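Local coordinates for protein endoglucanase (Clostridium thermocellum, PDB 2C24) that binds beta-glucan chains, xyloglucan among them, as the family 30 carbohydrate-binding module of a cellulosomal cellulase, at residues 19-24 with 183-188; 61-66 with 174-179. All coordinates share one frame; numbering follows the deposited sequence.

Contact 1. Residues 19-24 with 183-188; sequences VQIFKD and IKITSE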
loop_
_atom_site.group_PDB
_atom_site.type_symbol
_atom_site.label_atom_id
_atom_site.label_comp_id
_atom_site.label_asym_id
_atom_site.label_seq_id
_atom_site.Cartn_x
_atom_site.Cartn_y
_atom_site.Cartn_z
ATOM N N VAL A 19 -9.034 -7.336 -6.918
ATOM C CA VAL A 19 -9.093 -7.296 -5.460
ATOM C C VAL A 19 -8.965 -5.838 -5.042
ATOM O O VAL A 19 -7.878 -5.256 -5.094
ATOM C CB VAL A 19 -8.001 -8.174 -4.792
ATOM C CG1 VAL A 19 -8.133 -8.142 -3.267
ATOM C CG2 VAL A 19 -8.085 -9.613 -5.298
ATOM N N GLN A 20 -10.093 -5.247 -4.659
ATOM C CA GLN A 20 -10.142 -3.830 -4.324
ATOM C C GLN A 20 -9.563 -3.590 -2.936
ATOM O O GLN A 20 -9.938 -4.257 -1.972
ATOM C CB GLN A 20 -11.583 -3.310 -4.398
ATOM C CG GLN A 20 -11.689 -1.811 -4.635
ATOM C CD GLN A 20 -11.244 -1.403 -6.034
ATOM O OE1 GLN A 20 -11.617 -2.032 -7.026
ATOM N NE2 GLN A 20 -10.442 -0.346 -6.115
ATOM N N ILE A 21 -8.636 -2.644 -2.851
ATOM C CA ILE A 21 -8.024 -2.270 -1.579
ATOM C C ILE A 21 -8.645 -0.967 -1.081
ATOM O O ILE A 21 -9.130 -0.895 0.053
ATOM C CB ILE A 21 -6.471 -2.193 -1.685
ATOM C CG1 ILE A 21 -5.898 -3.598 -1.928
ATOM C CG2 ILE A 21 -5.864 -1.571 -0.422
ATOM C CD1 ILE A 21 -4.439 -3.642 -2.359
ATOM N N PHE A 22 -8.632 0.052 -1.933
ATOM C CA PHE A 22 -9.339 1.295 -1.654
ATOM C C PHE A 22 -10.211 1.691 -2.841
ATOM O O PHE A 22 -9.754 1.663 -3.988
ATOM C CB PHE A 22 -8.368 2.430 -1.309
ATOM C CG PHE A 22 -9.021 3.787 -1.255
ATOM C CD1 PHE A 22 -9.827 4.144 -0.174
ATOM C CD2 PHE A 22 -8.846 4.701 -2.290
ATOM C CE1 PHE A 22 -10.439 5.392 -0.122
ATOM C CE2 PHE A 22 -9.458 5.949 -2.248
ATOM C CZ PHE A 22 -10.256 6.295 -1.158
ATOM N N LYS A 23 -11.463 2.056 -2.556
ATOM C CA LYS A 23 -12.381 2.562 -3.580
ATOM C C LYS A 23 -12.965 3.924 -3.194
ATOM O O LYS A 23 -12.676 4.936 -3.836
ATOM C CB LYS A 23 -13.504 1.551 -3.861
ATOM C CG LYS A 23 -14.279 1.807 -5.159
ATOM C CD LYS A 23 -15.588 1.017 -5.190
ATOM C CE LYS A 23 -16.289 1.136 -6.544
ATOM N NZ LYS A 23 -17.723 0.706 -6.488
ATOM N N ASP A 24 -13.781 3.951 -2.142
ATOM C CA ASP A 24 -14.528 5.163 -1.795
ATOM C C ASP A 24 -14.685 5.414 -0.291
ATOM O O ASP A 24 -15.199 6.454 0.116
ATOM C CB ASP A 24 -15.909 5.152 -2.484
ATOM C CG ASP A 24 -16.711 3.880 -2.197
ATOM O OD1 ASP A 24 -17.782 3.706 -2.817
ATOM O OD2 ASP A 24 -16.285 3.054 -1.360
ATOM N N ILE A 183 -7.084 1.761 -5.511
ATOM C CA ILE A 183 -6.040 0.784 -5.222
ATOM C C ILE A 183 -6.625 -0.620 -5.353
ATOM O O ILE A 183 -7.627 -0.949 -4.718
ATOM C CB ILE A 183 -5.379 0.997 -3.835
ATOM C CG1 ILE A 183 -4.991 2.468 -3.639
ATOM C CG2 ILE A 183 -4.147 0.097 -3.689
ATOM C CD1 ILE A 183 -4.616 2.828 -2.212
ATOM N N LYS A 184 -5.991 -1.434 -6.195
ATOM C CA LYS A 184 -6.510 -2.750 -6.549
ATOM C C LYS A 184 -5.401 -3.719 -6.974
ATOM O O LYS A 184 -4.345 -3.294 -7.451
ATOM C CB LYS A 184 -7.571 -2.630 -7.658
ATOM C CG LYS A 184 -7.086 -1.957 -8.947
ATOM C CD LYS A 184 -8.236 -1.701 -9.916
ATOM C CE LYS A 184 -7.751 -1.179 -11.273
ATOM N NZ LYS A 184 -7.062 0.151 -11.203
ATOM N N ILE A 185 -5.655 -5.011 -6.770
ATOM C CA ILE A 185 -4.828 -6.082 -7.313
ATOM C C ILE A 185 -5.557 -6.678 -8.517
ATOM O O ILE A 185 -6.688 -7.154 -8.391
ATOM C CB ILE A 185 -4.566 -7.215 -6.276
ATOM C CG1 ILE A 185 -3.915 -6.678 -4.990
ATOM C CG2 ILE A 185 -3.742 -8.354 -6.899
ATOM C CD1 ILE A 185 -2.590 -5.961 -5.191
ATOM N N THR A 186 -4.908 -6.643 -9.678
ATOM C CA THR A 186 -5.501 -7.157 -10.910
ATOM C C THR A 186 -4.640 -8.263 -11.512
ATOM O O THR A 186 -3.457 -8.376 -11.196
ATOM C CB THR A 186 -5.668 -6.041 -11.968
ATOM O OG1 THR A 186 -4.379 -5.604 -12.411
ATOM C CG2 THR A 186 -6.442 -4.850 -11.405
ATOM N N SER A 187 -5.242 -9.084 -12.367
ATOM C CA SER A 187 -4.493 -10.039 -13.181
ATOM C C SER A 187 -5.199 -10.280 -14.511
ATOM O O SER A 187 -6.346 -10.735 -14.542
ATOM C CB SER A 187 -4.288 -11.365 -12.446
ATOM O OG SER A 187 -3.449 -12.226 -13.200
ATOM N N GLU A 188 -4.498 -9.978 -15.603
ATOM C CA GLU A 188 -5.013 -10.209 -16.953
ATOM C C GLU A 188 -4.986 -11.707 -17.308
ATOM O O GLU A 188 -5.378 -12.103 -18.410
ATOM C CB GLU A 188 -4.231 -9.359 -17.971
ATOM C CG GLU A 188 -4.910 -9.163 -19.339
ATOM C CD GLU A 188 -6.052 -8.140 -19.343
ATOM O OE1 GLU A 188 -6.407 -7.594 -18.272
ATOM O OE2 GLU A 188 -6.602 -7.882 -20.439
#

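Contact 2. Residues 61-66 with 174-179; sequences LNVQTT and DPFTVW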
loop_
_atom_site.group_PDB
_atom_site.type_symbol
_atom_site.label_atom_id
_atom_site.label_comp_id
_atom_site.label_asym_id
_atom_site.label_seq_id
_atom_site.Cartn_x
_atom_site.Cartn_y
_atom_site.Cartn_z
ATOM N N LEU A 61 -2.105 9.715 2.392
ATOM C CA LEU A 61 -0.900 9.372 3.146
ATOM C C LEU A 61 -0.101 10.651 3.398
ATOM O O LEU A 61 0.490 11.215 2.477
ATOM C CB LEU A 61 -0.059 8.330 2.394
ATOM C CG LEU A 61 1.263 7.879 3.032
ATOM C CD1 LEU A 61 1.025 7.144 4.347
ATOM C CD2 LEU A 61 2.076 7.008 2.071
ATOM N N ASN A 62 -0.091 11.101 4.651
ATOM C CA ASN A 62 0.496 12.386 5.022
ATOM C C ASN A 62 1.328 12.304 6.302
ATOM O O ASN A 62 0.780 12.223 7.407
ATOM C CB ASN A 62 -0.622 13.437 5.153
ATOM C CG ASN A 62 -0.127 14.799 5.663
ATOM O OD1 ASN A 62 -0.882 15.532 6.302
ATOM N ND2 ASN A 62 1.126 15.143 5.373
ATOM N N VAL A 63 2.652 12.311 6.148
ATOM C CA VAL A 63 3.552 12.495 7.288
ATOM C C VAL A 63 3.804 13.998 7.455
ATOM O O VAL A 63 4.170 14.694 6.496
ATOM C CB VAL A 63 4.855 11.650 7.174
ATOM C CG1 VAL A 63 5.544 11.881 5.858
ATOM C CG2 VAL A 63 5.813 11.939 8.331
ATOM N N GLN A 64 3.585 14.486 8.673
ATOM C CA GLN A 64 3.432 15.918 8.935
ATOM C C GLN A 64 4.715 16.611 9.383
ATOM O O GLN A 64 4.914 17.796 9.096
ATOM C CB GLN A 64 2.316 16.147 9.962
ATOM C CG GLN A 64 0.924 15.713 9.480
ATOM C CD GLN A 64 -0.031 15.382 10.620
ATOM O OE1 GLN A 64 0.269 14.549 11.483
ATOM N NE2 GLN A 64 -1.195 16.021 10.619
ATOM N N THR A 65 5.569 15.881 10.097
ATOM C CA THR A 65 6.865 16.402 10.542
ATOM C C THR A 65 7.995 15.382 10.327
ATOM O O THR A 65 7.762 14.280 9.818
ATOM C CB THR A 65 6.835 16.888 12.022
ATOM O OG1 THR A 65 6.296 15.863 12.866
ATOM C CG2 THR A 65 5.992 18.156 12.168
ATOM N N THR A 66 9.210 15.757 10.720
ATOM C CA THR A 66 10.410 14.984 10.408
ATOM C C THR A 66 10.645 13.787 11.342
ATOM O O THR A 66 10.430 12.639 10.943
ATOM C CB THR A 66 11.661 15.900 10.356
ATOM O OG1 THR A 66 11.393 17.017 9.497
ATOM C CG2 THR A 66 12.878 15.146 9.823
ATOM N N ASP A 174 11.886 12.715 5.726
ATOM C CA ASP A 174 11.308 13.953 5.197
ATOM C C ASP A 174 9.781 13.906 5.117
ATOM O O ASP A 174 9.215 12.911 4.643
ATOM C CB ASP A 174 11.892 14.270 3.814
ATOM C CG ASP A 174 13.417 14.370 3.825
ATOM O OD1 ASP A 174 13.974 15.085 4.692
ATOM O OD2 ASP A 174 14.056 13.730 2.961
ATOM N N PRO A 175 9.109 14.982 5.576
ATOM C CA PRO A 175 7.646 15.067 5.484
ATOM C C PRO A 175 7.157 15.154 4.040
ATOM O O PRO A 175 7.817 15.762 3.201
ATOM C CB PRO A 175 7.316 16.362 6.236
ATOM C CG PRO A 175 8.566 17.165 6.191
ATOM C CD PRO A 175 9.691 16.177 6.217
ATOM N N PHE A 176 6.013 14.535 3.762
ATOM C CA PHE A 176 5.400 14.573 2.437
ATOM C C PHE A 176 3.894 14.373 2.549
ATOM O O PHE A 176 3.376 14.104 3.633
ATOM C CB PHE A 176 6.013 13.509 1.508
ATOM C CG PHE A 176 5.704 12.086 1.908
ATOM C CD1 PHE A 176 4.573 11.438 1.422
ATOM C CD2 PHE A 176 6.555 11.387 2.758
ATOM C CE1 PHE A 176 4.284 10.127 1.794
ATOM C CE2 PHE A 176 6.272 10.073 3.131
ATOM C CZ PHE A 176 5.135 9.446 2.651
ATOM N N THR A 177 3.202 14.514 1.426
ATOM C CA THR A 177 1.797 14.151 1.320
ATOM C C THR A 177 1.545 13.604 -0.079
ATOM O O THR A 177 1.940 14.218 -1.071
ATOM C CB THR A 177 0.865 15.358 1.600
ATOM O OG1 THR A 177 1.233 15.967 2.843
ATOM C CG2 THR A 177 -0.596 14.920 1.683
ATOM N N VAL A 178 0.927 12.428 -0.151
ATOM C CA VAL A 178 0.435 11.887 -1.420
ATOM C C VAL A 178 -1.051 11.539 -1.323
ATOM O O VAL A 178 -1.605 11.460 -0.225
ATOM C CB VAL A 178 1.256 10.658 -1.923
ATOM C CG1 VAL A 178 2.692 11.066 -2.267
ATOM C CG2 VAL A 178 1.239 9.512 -0.907
ATOM N N TRP A 179 -1.685 11.348 -2.478
ATOM C CA TRP A 179 -3.072 10.892 -2.551
ATOM C C TRP A 179 -3.152 9.660 -3.439
ATOM O O TRP A 179 -2.518 9.602 -4.496
ATOM C CB TRP A 179 -3.991 11.992 -3.098
ATOM C CG TRP A 179 -4.242 13.106 -2.130
ATOM C CD1 TRP A 179 -5.279 13.206 -1.245
ATOM C CD2 TRP A 179 -3.441 14.276 -1.942
ATOM N NE1 TRP A 179 -5.174 14.368 -0.519
ATOM C CE2 TRP A 179 -4.053 15.043 -0.925
ATOM C CE3 TRP A 179 -2.266 14.758 -2.541
ATOM C CZ2 TRP A 179 -3.527 16.265 -0.486
ATOM C CZ3 TRP A 179 -1.744 15.972 -2.105
ATOM C CH2 TRP A 179 -2.375 16.711 -1.088
#

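Contact 1. Residues 19-24 with 183-188
Val19 and Ile185 face each other as an antiparallel hydrogen-bonded pair, the amide of each reaching the carbonyl of the other: Val19 N to Ile185 O at 2.8 Å, and Ile185 N back to Val19 O at the same 2.8 Å. Further along, the 19-24 chain inserts an extra residue. Ile183 O takes two bonds from successive amides, Ile21 N at 2.7 Å and Phe22 N at 3.1 Å, both from the same face of its carbonyl plane. This shared acceptor, with Ile21 bent to phi/psi -102°/-53°, has the features of a classic beta bulge, although the return bond from Ile183 N to Phe22 O is weak.

The bulge places Ile21 and Phe22 together on the buried side. CG2 of Ile183 lies 3.8 Å from CB of Ile21, while its CD1 reaches CB of Phe22 from the other branch at 3.9 Å. Ile21 turns its CG1 to the side of its own backbone N, and its CD1 comes 4.1 Å from Ile185 CG1. Leu95, Phe97 and Leu59 of neighbouring strands and Tyr89 of helix 87-90 continue this apolar layer.

The opposite side, with Gln20 and Lys184, is looser and partly exposed. Gln20 curls at chi2 (69°) so that NE2 donates to Phe22 O at 3.0 Å, with the acceptor nearly in the amide plane but the donor well above the carbonyl plane; NE2 also bonds Asp182, whose carboxylate forms a salt bridge with Lys184.

Hydrocarbon contact on the side of Val19, Ile183 and Ile185 and polar bonds on that of Gln20 and Lys184 give the pairing two chemically distinct faces, and Gln20 holds the Phe22 carbonyl, within the bulge, from the more polar one.

Contact 2. Residues 61-66 with 174-179
Leu61 and Val178 exchange backbone bonds as an antiparallel hydrogen-bonded pair: Val178 N meets Leu61 O at 2.9 Å in a nearly straight bond (168°), while Leu61 N to Val178 O is longer, 3.2 Å. The side chain of Asn62 adds a third link. Its CG lies opposite the backbone N (chi1 175°), which carries ND2 across to Phe176 O at 3.0 Å, with that oxygen almost in the amide plane. Between Val63 and Phe176 the backbone bonds are weak in both directions, and the regular pairing gives way to exposed loop residues, Pro175 CB lying 3.6 Å from Val63 O.

On the other side from Asn62 and Thr177, the Phe176 ring touches two aliphatic side chains. Leu61 CD2 comes to its edge, 3.8 Å from CE1, whereas Val63 crosses it at about a right angle, its CG1 lying 3.3 Å from CD2 of Phe176, a tight approach. Leu61 CB also rests 3.7 Å from Val178 CG2. Beyond the two strands, Phe108 meets the Phe176 ring with its plane nearly parallel.

Strands 56-63 and 176-186 are neighbours in one antiparallel sheet of a beta-sandwich, the fold common among carbohydrate-binding modules, joined here where both strands meet the loops at their ends.

Strand 176-186 is common to both contacts and holds a different neighbour in each: strand 56-63 along its beginning in contact 2 and strand 19-22 along its end in contact 1. The centres lie about 23 Å apart, on opposite sides of the chain's centre. Contact 1 is the more deeply buried; its irregularity is a bulge in which one carbonyl takes two amides, and its packing is mainly between aliphatic carbons of neighbouring antiparallel strands. Contact 2 is only partly buried, running out into exposed loop residues, and relies on an aromatic ring where contact 1 uses isoleucines. Each adds an amide side chain that bonds a backbone carbonyl, but only in contact 2 does that bond cross between the segments.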